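Local coordinates for tailspike protein (Acinetobacter phage vB_ApiP_P1, PDB 6E1R) that probably recognises and depolymerises the capsular polysaccharide of the Acinetobacter host, as a trimeric phage tailspike with hydrolase activity, at residues F519-N524 against L529-V534; A452-P457 against A462-R467; P356-E361 against A370-S375; C256-G261 against C265-D270. One frame throughout, in Å; residues are numbered along the deposited sequence.

Contact 1. Residues F519-N524 against L529-V534; sequences FTWSIN and LVATAV
Thr520 pairs with Thr532 and Ser522 with Val530 in a two-stranded antiparallel beta hairpin. The hairpin lies in a four-stranded sheet of the C-terminal domain. The strand segments meet at 150°, so they are slightly twisted from exact antiparallel.

Each of these two hydrogen-bonded pairs is joined by two N-H...O bonds. Thr520 N reaches Thr532 O at 2.9 Å, and Ser522 N reaches Val530 O at 3.0 Å. The bond from Val530 N to Ser522 O is nearly straight, at 171°. Residues at the non-hydrogen-bonded positions add CA-H...O contacts to a neighbouring carbonyl, such as Phe519 CA to Thr532 O at 3.2 Å.

Apolar contacts fill the face that carries Phe519, Trp521, Leu529 and Ala531. Ala531 CB lies over one face of the Trp521 six-membered ring, a CH-pi contact 3.9 Å from its centroid. Leu529 leans on the same indole, with CG 3.8 Å from Trp521 CE3. Leu529 CG stands anti to the backbone N (chi1 -179°), which brings the branch back toward the ring. This face packs against strands 465-474, 497-507 and 539-548 of the second sheet. Trp521 also meets Tyr487 edge-to-face.

The other face carries Thr520, Ser522 and Thr532, with Val530 among them. A water bonds to Ser522 OG and Thr532 OG1 and donates to Thr520 O and Val530 O, so it bridges the two strands. Thr532 OG1 also bonds Ser448 OG. At the hairpin end, Asn524 OD1 accepts a hydrogen bond from Val528 N, while Asn524 ND2 lies 3.7 Å from Val530 CG2.

Contact 2. Residues A452-P457 against A462-R467; sequences ASLSHP and ASYGGR
Leu454 and Ser455 lie against one face of the Tyr464 ring. Leu454 CB is the main touch. It stands 4.2 Å from the ring centroid and 22° off the normal, a CH-pi contact shifted toward the rim on the hydroxyl side. Its nearest ring atom is Tyr464 CZ, at 3.9 Å. The backbone of Ser455 runs beneath the other end of the ring, with Ser455 CA 3.7 Å from Tyr464 CD2. The ring reaches this place because Tyr464 CG sits between the backbone N and the carbonyl carbon (chi1 51°), which lays the ring obliquely over the backbone of Leu454 and Ser455.

His456 makes the second meeting point. Its CD2 points at the backbone, 3.5 Å from Ser463 O, which lies at the ring edge. His456 CB is 3.8 Å from Ala462 O.

The two segments flank the turn between strand 448-455 and strand 465-474. These strands belong to different antiparallel sheets of the C-terminal domain, so Tyr464 fills space between the sheets where the chain passes from one to the other.

A second shell fixes the polar ends. Tyr464 OH bonds Asn527 OD1, and Tyr464 O accepts from Thr492 OG1. His456 ND1 bonds Ser458 N, which sets the rotation of the imidazole. Val551 and Ile523 also touch the tyrosine. Ser463 OG bonds Thr482 O of the second subunit, and Arg467 NE makes a salt bridge with Glu488 of that same neighbouring subunit.

Contact 3. Residues P356-E361 against A370-S375; sequences PKYIFE and AVVESS
Tyr358 and Val372 meet through one methyl group; the two side chains point opposite ways and overlap alongside. From CB the tyrosine extends toward the segment 370-375, its CG anti to the carbonyl carbon (chi1 -68°). Tyr358 CG then lies 3.7 Å from Val372 CG1. The next atom, Tyr358 CD1, comes nearest to that methyl at 3.6 Å. Tyr358 CE1 is still within 3.9 Å of Val372 CG1. The methyl therefore sits over a face of the ring, 17° off the normal, nearer the CG end. The tip, Tyr358 OH, leaves the valine and bonds Asn350 OD1.

Phe360, two residues on, repeats the pattern with the preceding valine. Val371 CG1 lies over a face of its ring, 3.9 Å from the Phe360 centroid. Val372 CG1 touches this ring too, but at its edge, 4.2 Å from Phe360 CE1. One valine methyl thus bridges the two aromatic rings. Phe360 also stacks on Phe334 of the adjacent strand 331-338.

All four residues are buried. Strands 357-361 and 372-373 lie on different faces. Inward side chains that meet across the interior, and stack from coil to coil as Phe360 does on Phe334, are characteristic of the parallel beta-helix of tailspikes.

Contact 4. Residues C256-G261 against C265-D270; sequences CIFRKG and CMIEWD
Gly261 and Met266 bring the two backbones closest, with their CA atoms 5.8 Å apart, after Lys260 turns the chain with positive phi and psi (63° and 44°). Strand 257-259 before the bend and strand 267-270 after it do not pair with each other.

Met266, a selenomethionine, carries much of the contact. Its CG stands anti to the backbone N (chi1 -167°), and the chain then bends at chi2, which lays the selenium and methyl along the segment 256-261. Met266 SE is 3.7 Å from Gly261 CA. The methyl Met266 CE reaches further, to 3.3 Å from Arg259 O. It also packs on Phe258, 3.8 Å from Phe258 CB.

The segments lie on the parallel beta-helix of the tailspike. Strand 257-259 belongs to one face of the coil and strand 267-270 to another, and the contact fills the inside of the corner between them.

Phe258 and Ile267 meet there at about a right angle. Ile267 CD1 lies over one face of the phenyl ring, a CH-pi contact 4.0 Å from the Phe258 centroid and offset toward the rim. The nearest ring atom is Phe258 CE2, 3.7 Å from Ile267 CD1. Phe258 also stacks on Phe222 of the neighbouring coil. Ile267 touches Trp276 and Phe278 on strand 273-278, the next strand along the chain.

Asn286 secures the bend from outside the two segments: its ND2 bonds Phe258 O and its OD1 bonds Gly261 N. The side chain of Arg259 starts out away from segment 265-270, and its NH2 makes a salt bridge with Glu284 OE2.

In the fold
From the N terminus the order is contact 4, contact 3, contact 2, contact 1. Each closes a short loop before the next opens, so none nest or cross. Contacts 4 and 3 join the same two faces of the beta-helix, four coils apart along the helix axis, with centres about 20 Å apart. Contacts 2 and 1 belong to the C-terminal domain, with centres about 38 Å and 45 Å from that of contact 3. There contact 2 links the two antiparallel sheets and contact 1 is a hairpin in one of them. They touch: Ile523 CD1 packs on Leu454 CD1, and strands 528-533 and 448-455 are neighbours. Contacts 2 and 3 both reach the second subunit.

Contact 1. Residues F519-N524 against L529-V534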
loop_
_atom_site.group_PDB
_atom_site.type_symbol
_atom_site.label_atom_id
_atom_site.label_comp_id
_atom_site.label_asym_id
_atom_site.label_seq_id
_atom_site.Cartn_x
_atom_site.Cartn_y
_atom_site.Cartn_z
ATOM N N PHE A 519 -14.257 -16.133 55.207
ATOM C CA PHE A 519 -13.271 -17.189 55.027
ATOM C C PHE A 519 -11.953 -16.796 55.678
ATOM O O PHE A 519 -11.596 -15.616 55.740
ATOM C CB PHE A 519 -13.050 -17.498 53.541
ATOM C CG PHE A 519 -14.317 -17.794 52.792
ATOM C CD1 PHE A 519 -14.912 -19.040 52.878
ATOM C CD2 PHE A 519 -14.921 -16.820 52.016
ATOM C CE1 PHE A 519 -16.083 -19.313 52.198
ATOM C CE2 PHE A 519 -16.089 -17.086 51.332
ATOM C CZ PHE A 519 -16.671 -18.335 51.423
ATOM N N THR A 520 -11.235 -17.807 56.162
ATOM C CA THR A 520 -9.859 -17.673 56.615
ATOM C C THR A 520 -8.941 -18.314 55.582
ATOM O O THR A 520 -9.261 -19.371 55.028
ATOM C CB THR A 520 -9.661 -18.331 57.985
ATOM O OG1 THR A 520 -10.534 -17.716 58.941
ATOM C CG2 THR A 520 -8.222 -18.180 58.457
ATOM N N TRP A 521 -7.801 -17.678 55.328
ATOM C CA TRP A 521 -6.961 -18.002 54.185
ATOM C C TRP A 521 -5.667 -18.681 54.612
ATOM O O TRP A 521 -5.052 -18.302 55.614
ATOM C CB TRP A 521 -6.656 -16.739 53.379
ATOM C CG TRP A 521 -7.903 -16.087 52.893
ATOM C CD1 TRP A 521 -8.607 -15.094 53.511
ATOM C CD2 TRP A 521 -8.620 -16.404 51.696
ATOM N NE1 TRP A 521 -9.712 -14.764 52.764
ATOM C CE2 TRP A 521 -9.742 -15.555 51.645
ATOM C CE3 TRP A 521 -8.417 -17.319 50.659
ATOM C CZ2 TRP A 521 -10.659 -15.594 50.597
ATOM C CZ3 TRP A 521 -9.328 -17.356 49.621
ATOM C CH2 TRP A 521 -10.435 -16.502 49.598
ATOM N N SER A 522 -5.268 -19.688 53.839
ATOM C CA SER A 522 -4.049 -20.440 54.090
ATOM C C SER A 522 -3.466 -20.876 52.753
ATOM O O SER A 522 -4.060 -20.665 51.692
ATOM C CB SER A 522 -4.312 -21.655 54.985
ATOM O OG SER A 522 -5.216 -22.553 54.364
ATOM N N ILE A 523 -2.283 -21.485 52.816
ATOM C CA ILE A 523 -1.610 -22.044 51.650
ATOM C C ILE A 523 -1.151 -23.448 52.015
ATOM O O ILE A 523 -0.423 -23.629 53.000
ATOM C CB ILE A 523 -0.419 -21.185 51.190
ATOM C CG1 ILE A 523 -0.864 -19.747 50.915
ATOM C CG2 ILE A 523 0.225 -21.788 49.951
ATOM C CD1 ILE A 523 0.271 -18.816 50.544
ATOM N N ASN A 524 -1.573 -24.439 51.233
ATOM C CA ASN A 524 -1.248 -25.827 51.523
ATOM C C ASN A 524 0.102 -26.185 50.904
ATOM O O ASN A 524 0.818 -25.329 50.375
ATOM C CB ASN A 524 -2.367 -26.752 51.042
ATOM C CG ASN A 524 -2.620 -26.656 49.543
ATOM O OD1 ASN A 524 -1.820 -26.101 48.790
ATOM N ND2 ASN A 524 -3.743 -27.211 49.105
ATOM N N LEU A 529 -3.980 -21.456 47.242
ATOM C CA LEU A 529 -4.660 -20.548 48.161
ATOM C C LEU A 529 -5.979 -21.175 48.591
ATOM O O LEU A 529 -6.903 -21.312 47.782
ATOM C CB LEU A 529 -4.886 -19.192 47.499
ATOM C CG LEU A 529 -5.569 -18.124 48.356
ATOM C CD1 LEU A 529 -4.685 -17.736 49.530
ATOM C CD2 LEU A 529 -5.929 -16.904 47.525
ATOM N N VAL A 530 -6.073 -21.557 49.862
ATOM C CA VAL A 530 -7.219 -22.288 50.390
ATOM C C VAL A 530 -8.068 -21.350 51.235
ATOM O O VAL A 530 -7.541 -20.567 52.036
ATOM C CB VAL A 530 -6.766 -23.511 51.211
ATOM C CG1 VAL A 530 -7.969 -24.273 51.747
ATOM C CG2 VAL A 530 -5.885 -24.417 50.366
ATOM N N ALA A 531 -9.383 -21.429 51.053
ATOM C CA ALA A 531 -10.346 -20.678 51.846
ATOM C C ALA A 531 -11.110 -21.640 52.744
ATOM O O ALA A 531 -11.608 -22.668 52.274
ATOM C CB ALA A 531 -11.317 -19.908 50.949
ATOM N N THR A 532 -11.200 -21.306 54.029
ATOM C CA THR A 532 -11.914 -22.113 55.010
ATOM C C THR A 532 -13.105 -21.328 55.539
ATOM O O THR A 532 -12.946 -20.195 56.004
ATOM C CB THR A 532 -10.994 -22.521 56.163
ATOM O OG1 THR A 532 -9.858 -23.220 55.642
ATOM C CG2 THR A 532 -11.733 -23.421 57.141
ATOM N N ALA A 533 -14.290 -21.933 55.476
ATOM C CA ALA A 533 -15.506 -21.247 55.889
ATOM C C ALA A 533 -15.456 -20.898 57.373
ATOM O O ALA A 533 -14.955 -21.669 58.196
ATOM C CB ALA A 533 -16.729 -22.114 55.593
ATOM N N VAL A 534 -15.984 -19.723 57.710
ATOM C CA VAL A 534 -15.947 -19.190 59.066
ATOM C C VAL A 534 -17.371 -19.111 59.600
ATOM O O VAL A 534 -18.274 -18.623 58.910
ATOM C CB VAL A 534 -15.267 -17.810 59.104
ATOM C CG1 VAL A 534 -15.364 -17.201 60.492
ATOM C CG2 VAL A 534 -13.816 -17.928 58.668
HETATM O O HOH W 1 -7.657 -21.446 55.153
#

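Contact 2. Residues A452-P457 against A462-R467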
loop_
_atom_site.group_PDB
_atom_site.type_symbol
_atom_site.label_atom_id
_atom_site.label_comp_id
_atom_site.label_asym_id
_atom_site.label_seq_id
_atom_site.Cartn_x
_atom_site.Cartn_y
_atom_site.Cartn_z
ATOM N N ALA A 452 -7.076 -20.829 44.165
ATOM C CA ALA A 452 -6.145 -20.624 43.065
ATOM C C ALA A 452 -4.783 -21.178 43.447
ATOM O O ALA A 452 -4.495 -21.418 44.623
ATOM C CB ALA A 452 -6.034 -19.141 42.691
ATOM N N SER A 453 -3.950 -21.384 42.432
ATOM C CA SER A 453 -2.575 -21.819 42.619
ATOM C C SER A 453 -1.643 -20.616 42.562
ATOM O O SER A 453 -1.785 -19.747 41.696
ATOM C CB SER A 453 -2.172 -22.841 41.554
ATOM O OG SER A 453 -2.963 -24.012 41.643
ATOM N N LEU A 454 -0.695 -20.568 43.490
ATOM C CA LEU A 454 0.260 -19.476 43.588
ATOM C C LEU A 454 1.621 -19.935 43.086
ATOM O O LEU A 454 2.032 -21.074 43.334
ATOM C CB LEU A 454 0.372 -18.972 45.030
ATOM C CG LEU A 454 -0.945 -18.538 45.675
ATOM C CD1 LEU A 454 -0.717 -18.050 47.098
ATOM C CD2 LEU A 454 -1.627 -17.464 44.836
ATOM N N SER A 455 2.315 -19.045 42.382
ATOM C CA SER A 455 3.634 -19.357 41.847
ATOM C C SER A 455 4.321 -18.063 41.444
ATOM O O SER A 455 3.685 -17.016 41.300
ATOM C CB SER A 455 3.546 -20.310 40.649
ATOM O OG SER A 455 2.773 -19.743 39.605
ATOM N N HIS A 456 5.633 -18.151 41.270
ATOM C CA HIS A 456 6.384 -17.022 40.741
ATOM C C HIS A 456 6.036 -16.845 39.268
ATOM O O HIS A 456 6.039 -17.826 38.514
ATOM C CB HIS A 456 7.885 -17.250 40.916
ATOM C CG HIS A 456 8.715 -16.019 40.723
ATOM N ND1 HIS A 456 8.961 -15.475 39.480
ATOM C CD2 HIS A 456 9.365 -15.233 41.612
ATOM C CE1 HIS A 456 9.722 -14.403 39.613
ATOM N NE2 HIS A 456 9.982 -14.234 40.897
ATOM N N PRO A 457 5.734 -15.624 38.816
ATOM C CA PRO A 457 5.264 -15.454 37.433
ATOM C C PRO A 457 6.369 -15.414 36.390
ATOM O O PRO A 457 6.070 -15.572 35.199
ATOM C CB PRO A 457 4.499 -14.121 37.480
ATOM C CG PRO A 457 4.978 -13.413 38.729
ATOM C CD PRO A 457 5.857 -14.342 39.526
ATOM N N ALA A 462 10.363 -20.926 41.507
ATOM C CA ALA A 462 11.097 -20.088 42.436
ATOM C C ALA A 462 10.198 -19.646 43.588
ATOM O O ALA A 462 8.975 -19.802 43.559
ATOM C CB ALA A 462 11.678 -18.871 41.718
ATOM N N SER A 463 10.828 -19.088 44.618
ATOM C CA SER A 463 10.091 -18.561 45.759
ATOM C C SER A 463 9.278 -17.348 45.328
ATOM O O SER A 463 9.840 -16.347 44.870
ATOM C CB SER A 463 11.056 -18.189 46.883
ATOM O OG SER A 463 11.806 -19.314 47.312
ATOM N N TYR A 464 7.960 -17.433 45.471
ATOM C CA TYR A 464 7.108 -16.303 45.142
ATOM C C TYR A 464 6.932 -15.400 46.360
ATOM O O TYR A 464 7.290 -15.747 47.487
ATOM C CB TYR A 464 5.752 -16.773 44.610
ATOM C CG TYR A 464 5.032 -17.787 45.470
ATOM C CD1 TYR A 464 4.226 -17.385 46.528
ATOM C CD2 TYR A 464 5.136 -19.147 45.206
ATOM C CE1 TYR A 464 3.557 -18.311 47.309
ATOM C CE2 TYR A 464 4.470 -20.079 45.981
ATOM C CZ TYR A 464 3.683 -19.656 47.031
ATOM O OH TYR A 464 3.020 -20.581 47.802
ATOM N N GLY A 465 6.383 -14.215 46.112
ATOM C CA GLY A 465 6.176 -13.237 47.160
ATOM C C GLY A 465 5.448 -12.012 46.652
ATOM O O GLY A 465 5.957 -11.298 45.783
ATOM N N GLY A 466 4.263 -11.754 47.184
ATOM C CA GLY A 466 3.495 -10.619 46.727
ATOM C C GLY A 466 2.249 -10.400 47.551
ATOM O O GLY A 466 2.121 -10.906 48.668
ATOM N N ARG A 467 1.327 -9.635 46.974
ATOM C CA ARG A 467 0.091 -9.239 47.627
ATOM C C ARG A 467 -1.103 -9.824 46.883
ATOM O O ARG A 467 -1.080 -9.972 45.658
ATOM C CB ARG A 467 -0.002 -7.708 47.665
ATOM C CG ARG A 467 -1.053 -7.113 48.574
ATOM C CD ARG A 467 -1.242 -5.650 48.206
ATOM N NE ARG A 467 0.043 -4.991 47.976
ATOM C CZ ARG A 467 0.229 -3.976 47.137
ATOM N NH1 ARG A 467 -0.788 -3.496 46.435
ATOM N NH2 ARG A 467 1.434 -3.442 46.994
#

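Contact 3. Residues P356-E361 against A370-S375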
loop_
_atom_site.group_PDB
_atom_site.type_symbol
_atom_site.label_atom_id
_atom_site.label_comp_id
_atom_site.label_asym_id
_atom_site.label_seq_id
_atom_site.Cartn_x
_atom_site.Cartn_y
_atom_site.Cartn_z
ATOM N N PRO A 356 -10.648 -15.255 9.194
ATOM C CA PRO A 356 -9.536 -14.298 9.266
ATOM C C PRO A 356 -9.716 -13.193 10.303
ATOM O O PRO A 356 -10.829 -12.951 10.772
ATOM C CB PRO A 356 -9.517 -13.694 7.861
ATOM C CG PRO A 356 -10.934 -13.745 7.428
ATOM C CD PRO A 356 -11.480 -15.028 7.998
ATOM N N LYS A 357 -8.618 -12.529 10.649
ATOM C CA LYS A 357 -8.678 -11.292 11.409
ATOM C C LYS A 357 -8.854 -10.116 10.456
ATOM O O LYS A 357 -8.569 -10.207 9.260
ATOM C CB LYS A 357 -7.415 -11.104 12.252
ATOM C CG LYS A 357 -7.058 -12.294 13.131
ATOM C CD LYS A 357 -8.177 -12.625 14.103
ATOM C CE LYS A 357 -7.762 -13.724 15.068
ATOM N NZ LYS A 357 -8.901 -14.176 15.915
ATOM N N TYR A 358 -9.328 -8.999 11.001
ATOM C CA TYR A 358 -9.660 -7.835 10.193
ATOM C C TYR A 358 -8.933 -6.602 10.704
ATOM O O TYR A 358 -8.771 -6.417 11.913
ATOM C CB TYR A 358 -11.173 -7.587 10.184
ATOM C CG TYR A 358 -11.953 -8.661 9.462
ATOM C CD1 TYR A 358 -12.316 -9.836 10.106
ATOM C CD2 TYR A 358 -12.320 -8.500 8.133
ATOM C CE1 TYR A 358 -13.027 -10.821 9.446
ATOM C CE2 TYR A 358 -13.030 -9.479 7.466
ATOM C CZ TYR A 358 -13.382 -10.636 8.126
ATOM O OH TYR A 358 -14.088 -11.613 7.462
ATOM N N ILE A 359 -8.497 -5.764 9.768
ATOM C CA ILE A 359 -7.935 -4.455 10.068
ATOM C C ILE A 359 -8.726 -3.420 9.282
ATOM O O ILE A 359 -8.815 -3.503 8.051
ATOM C CB ILE A 359 -6.438 -4.376 9.730
ATOM C CG1 ILE A 359 -5.619 -5.179 10.744
ATOM C CG2 ILE A 359 -5.974 -2.928 9.696
ATOM C CD1 ILE A 359 -4.127 -5.131 10.499
ATOM N N PHE A 360 -9.302 -2.456 9.992
ATOM C CA PHE A 360 -9.992 -1.320 9.389
ATOM C C PHE A 360 -9.178 -0.081 9.742
ATOM O O PHE A 360 -9.225 0.403 10.876
ATOM C CB PHE A 360 -11.432 -1.217 9.884
ATOM C CG PHE A 360 -12.325 -2.319 9.388
ATOM C CD1 PHE A 360 -12.353 -3.550 10.024
ATOM C CD2 PHE A 360 -13.143 -2.118 8.288
ATOM C CE1 PHE A 360 -13.176 -4.564 9.566
ATOM C CE2 PHE A 360 -13.970 -3.127 7.826
ATOM C CZ PHE A 360 -13.986 -4.351 8.467
ATOM N N GLU A 361 -8.429 0.422 8.766
ATOM C CA GLU A 361 -7.465 1.498 8.972
ATOM C C GLU A 361 -7.940 2.735 8.219
ATOM O O GLU A 361 -7.811 2.816 6.994
ATOM C CB GLU A 361 -6.080 1.055 8.512
ATOM C CG GLU A 361 -4.955 1.993 8.889
ATOM C CD GLU A 361 -3.621 1.517 8.355
ATOM O OE1 GLU A 361 -3.021 0.610 8.969
ATOM O OE2 GLU A 361 -3.184 2.035 7.309
ATOM N N ALA A 370 -23.418 -4.727 10.177
ATOM C CA ALA A 370 -22.368 -4.903 11.163
ATOM C C ALA A 370 -21.005 -4.814 10.484
ATOM O O ALA A 370 -20.892 -4.790 9.257
ATOM C CB ALA A 370 -22.528 -6.239 11.890
ATOM N N VAL A 371 -19.955 -4.763 11.301
ATOM C CA VAL A 371 -18.605 -4.687 10.754
ATOM C C VAL A 371 -18.103 -6.071 10.365
ATOM O O VAL A 371 -17.627 -6.281 9.244
ATOM C CB VAL A 371 -17.662 -4.002 11.759
ATOM C CG1 VAL A 371 -16.236 -4.015 11.239
ATOM C CG2 VAL A 371 -18.125 -2.577 12.024
ATOM N N VAL A 372 -18.206 -7.037 11.279
ATOM C CA VAL A 372 -17.800 -8.412 11.017
ATOM C C VAL A 372 -18.835 -9.354 11.617
ATOM O O VAL A 372 -19.653 -8.969 12.454
ATOM C CB VAL A 372 -16.398 -8.738 11.583
ATOM C CG1 VAL A 372 -15.322 -7.942 10.857
ATOM C CG2 VAL A 372 -16.353 -8.468 13.078
ATOM N N GLU A 373 -18.786 -10.609 11.172
ATOM C CA GLU A 373 -19.619 -11.671 11.718
ATOM C C GLU A 373 -18.795 -12.944 11.801
ATOM O O GLU A 373 -18.220 -13.379 10.800
ATOM C CB GLU A 373 -20.870 -11.911 10.865
ATOM C CG GLU A 373 -21.759 -13.025 11.400
ATOM C CD GLU A 373 -22.994 -13.257 10.551
ATOM O OE1 GLU A 373 -23.511 -12.281 9.969
ATOM O OE2 GLU A 373 -23.446 -14.418 10.468
ATOM N N SER A 374 -18.739 -13.536 12.991
ATOM C CA SER A 374 -17.932 -14.728 13.189
ATOM C C SER A 374 -18.608 -15.942 12.555
ATOM O O SER A 374 -19.735 -15.875 12.056
ATOM C CB SER A 374 -17.696 -14.973 14.678
ATOM O OG SER A 374 -18.902 -15.335 15.329
ATOM N N SER A 375 -17.895 -17.070 12.583
ATOM C CA SER A 375 -18.449 -18.312 12.058
ATOM C C SER A 375 -19.649 -18.791 12.860
ATOM O O SER A 375 -20.477 -19.540 12.330
ATOM C CB SER A 375 -17.372 -19.395 12.028
ATOM O OG SER A 375 -16.771 -19.554 13.302
#

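Contact 4. Residues C256-G261 against C265-D270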
loop_
_atom_site.group_PDB
_atom_site.type_symbol
_atom_site.label_atom_id
_atom_site.label_comp_id
_atom_site.label_asym_id
_atom_site.label_seq_id
_atom_site.Cartn_x
_atom_site.Cartn_y
_atom_site.Cartn_z
ATOM N N CYS A 256 -9.433 -0.800 -10.780
ATOM C CA CYS A 256 -10.498 -1.478 -11.499
ATOM C C CYS A 256 -11.853 -1.140 -10.887
ATOM O O CYS A 256 -11.957 -0.719 -9.732
ATOM C CB CYS A 256 -10.273 -2.989 -11.498
ATOM S SG CYS A 256 -8.784 -3.495 -12.380
ATOM N N ILE A 257 -12.903 -1.335 -11.681
ATOM C CA ILE A 257 -14.261 -0.976 -11.291
ATOM C C ILE A 257 -15.152 -2.202 -11.438
ATOM O O ILE A 257 -15.125 -2.874 -12.475
ATOM C CB ILE A 257 -14.808 0.194 -12.129
ATOM C CG1 ILE A 257 -13.908 1.422 -11.983
ATOM C CG2 ILE A 257 -16.229 0.527 -11.712
ATOM C CD1 ILE A 257 -14.172 2.499 -13.012
ATOM N N PHE A 258 -15.943 -2.484 -10.403
ATOM C CA PHE A 258 -16.878 -3.606 -10.393
ATOM C C PHE A 258 -18.258 -3.069 -10.042
ATOM O O PHE A 258 -18.514 -2.720 -8.886
ATOM C CB PHE A 258 -16.445 -4.679 -9.393
ATOM C CG PHE A 258 -15.069 -5.229 -9.641
ATOM C CD1 PHE A 258 -13.946 -4.573 -9.160
ATOM C CD2 PHE A 258 -14.897 -6.411 -10.344
ATOM C CE1 PHE A 258 -12.679 -5.079 -9.384
ATOM C CE2 PHE A 258 -13.633 -6.923 -10.570
ATOM C CZ PHE A 258 -12.522 -6.256 -10.090
ATOM N N ARG A 259 -19.144 -2.995 -11.037
ATOM C CA ARG A 259 -20.480 -2.443 -10.864
ATOM C C ARG A 259 -21.534 -3.415 -11.376
ATOM O O ARG A 259 -21.293 -4.187 -12.307
ATOM C CB ARG A 259 -20.654 -1.099 -11.590
ATOM C CG ARG A 259 -19.875 0.058 -11.002
ATOM C CD ARG A 259 -20.331 1.352 -11.654
ATOM N NE ARG A 259 -19.679 2.524 -11.081
ATOM C CZ ARG A 259 -18.687 3.187 -11.662
ATOM N NH1 ARG A 259 -18.235 2.807 -12.849
ATOM N NH2 ARG A 259 -18.156 4.241 -11.060
ATOM N N LYS A 260 -22.707 -3.368 -10.737
ATOM C CA LYS A 260 -23.935 -3.984 -11.246
ATOM C C LYS A 260 -23.818 -5.502 -11.362
ATOM O O LYS A 260 -24.242 -6.097 -12.352
ATOM C CB LYS A 260 -24.327 -3.386 -12.599
ATOM C CG LYS A 260 -24.521 -1.884 -12.616
ATOM C CD LYS A 260 -25.675 -1.454 -11.738
ATOM C CE LYS A 260 -25.785 0.068 -11.712
ATOM N NZ LYS A 260 -26.051 0.633 -13.074
ATOM N N GLY A 261 -23.242 -6.143 -10.346
ATOM C CA GLY A 261 -23.248 -7.593 -10.306
ATOM C C GLY A 261 -24.605 -8.128 -9.889
ATOM O O GLY A 261 -25.338 -7.498 -9.132
ATOM N N CYS A 265 -21.955 -13.817 -6.274
ATOM C CA CYS A 265 -20.840 -12.955 -5.920
ATOM C C CYS A 265 -20.274 -12.329 -7.186
ATOM O O CYS A 265 -20.622 -12.714 -8.305
ATOM C CB CYS A 265 -19.757 -13.721 -5.150
ATOM S SG CYS A 265 -19.134 -15.185 -5.993
HETATM N N MSE A 266 -19.403 -11.347 -6.993
HETATM C CA MSE A 266 -18.784 -10.644 -8.109
HETATM C C MSE A 266 -17.459 -11.301 -8.481
HETATM O O MSE A 266 -17.179 -11.538 -9.655
HETATM C CB MSE A 266 -18.570 -9.170 -7.758
HETATM C CG MSE A 266 -18.226 -8.283 -8.944
HETATM SE SE MSE A 266 -19.603 -8.304 -10.329
HETATM C CE MSE A 266 -19.248 -6.559 -11.123
ATOM N N ILE A 267 -16.652 -11.597 -7.467
ATOM C CA ILE A 267 -15.353 -12.235 -7.638
ATOM C C ILE A 267 -15.342 -13.520 -6.824
ATOM O O ILE A 267 -15.796 -13.540 -5.675
ATOM C CB ILE A 267 -14.202 -11.300 -7.215
ATOM C CG1 ILE A 267 -14.299 -9.968 -7.960
ATOM C CG2 ILE A 267 -12.855 -11.957 -7.473
ATOM C CD1 ILE A 267 -13.284 -8.941 -7.514
ATOM N N GLU A 268 -14.824 -14.593 -7.420
ATOM C CA GLU A 268 -14.823 -15.898 -6.777
ATOM C C GLU A 268 -13.595 -16.685 -7.204
ATOM O O GLU A 268 -13.247 -16.713 -8.388
ATOM C CB GLU A 268 -16.091 -16.689 -7.122
ATOM C CG GLU A 268 -16.133 -18.088 -6.527
ATOM C CD GLU A 268 -17.408 -18.833 -6.873
ATOM O OE1 GLU A 268 -18.091 -18.430 -7.838
ATOM O OE2 GLU A 268 -17.727 -19.823 -6.181
ATOM N N TRP A 269 -12.942 -17.320 -6.233
ATOM C CA TRP A 269 -11.866 -18.258 -6.517
ATOM C C TRP A 269 -11.776 -19.258 -5.374
ATOM O O TRP A 269 -12.166 -18.963 -4.241
ATOM C CB TRP A 269 -10.519 -17.551 -6.730
ATOM C CG TRP A 269 -9.848 -17.068 -5.478
ATOM C CD1 TRP A 269 -8.955 -17.757 -4.711
ATOM C CD2 TRP A 269 -9.982 -15.776 -4.873
ATOM N NE1 TRP A 269 -8.539 -16.983 -3.655
ATOM C CE2 TRP A 269 -9.155 -15.762 -3.732
ATOM C CE3 TRP A 269 -10.729 -14.634 -5.179
ATOM C CZ2 TRP A 269 -9.052 -14.650 -2.897
ATOM C CZ3 TRP A 269 -10.625 -13.530 -4.347
ATOM C CH2 TRP A 269 -9.794 -13.547 -3.219
ATOM N N ASP A 270 -11.272 -20.447 -5.684
ATOM C CA ASP A 270 -11.234 -21.543 -4.722
ATOM C C ASP A 270 -9.814 -22.097 -4.640
ATOM O O ASP A 270 -8.830 -21.433 -4.993
ATOM C CB ASP A 270 -12.258 -22.621 -5.108
ATOM C CG ASP A 270 -12.011 -23.198 -6.495
ATOM O OD1 ASP A 270 -11.033 -22.791 -7.156
ATOM O OD2 ASP A 270 -12.800 -24.066 -6.925
#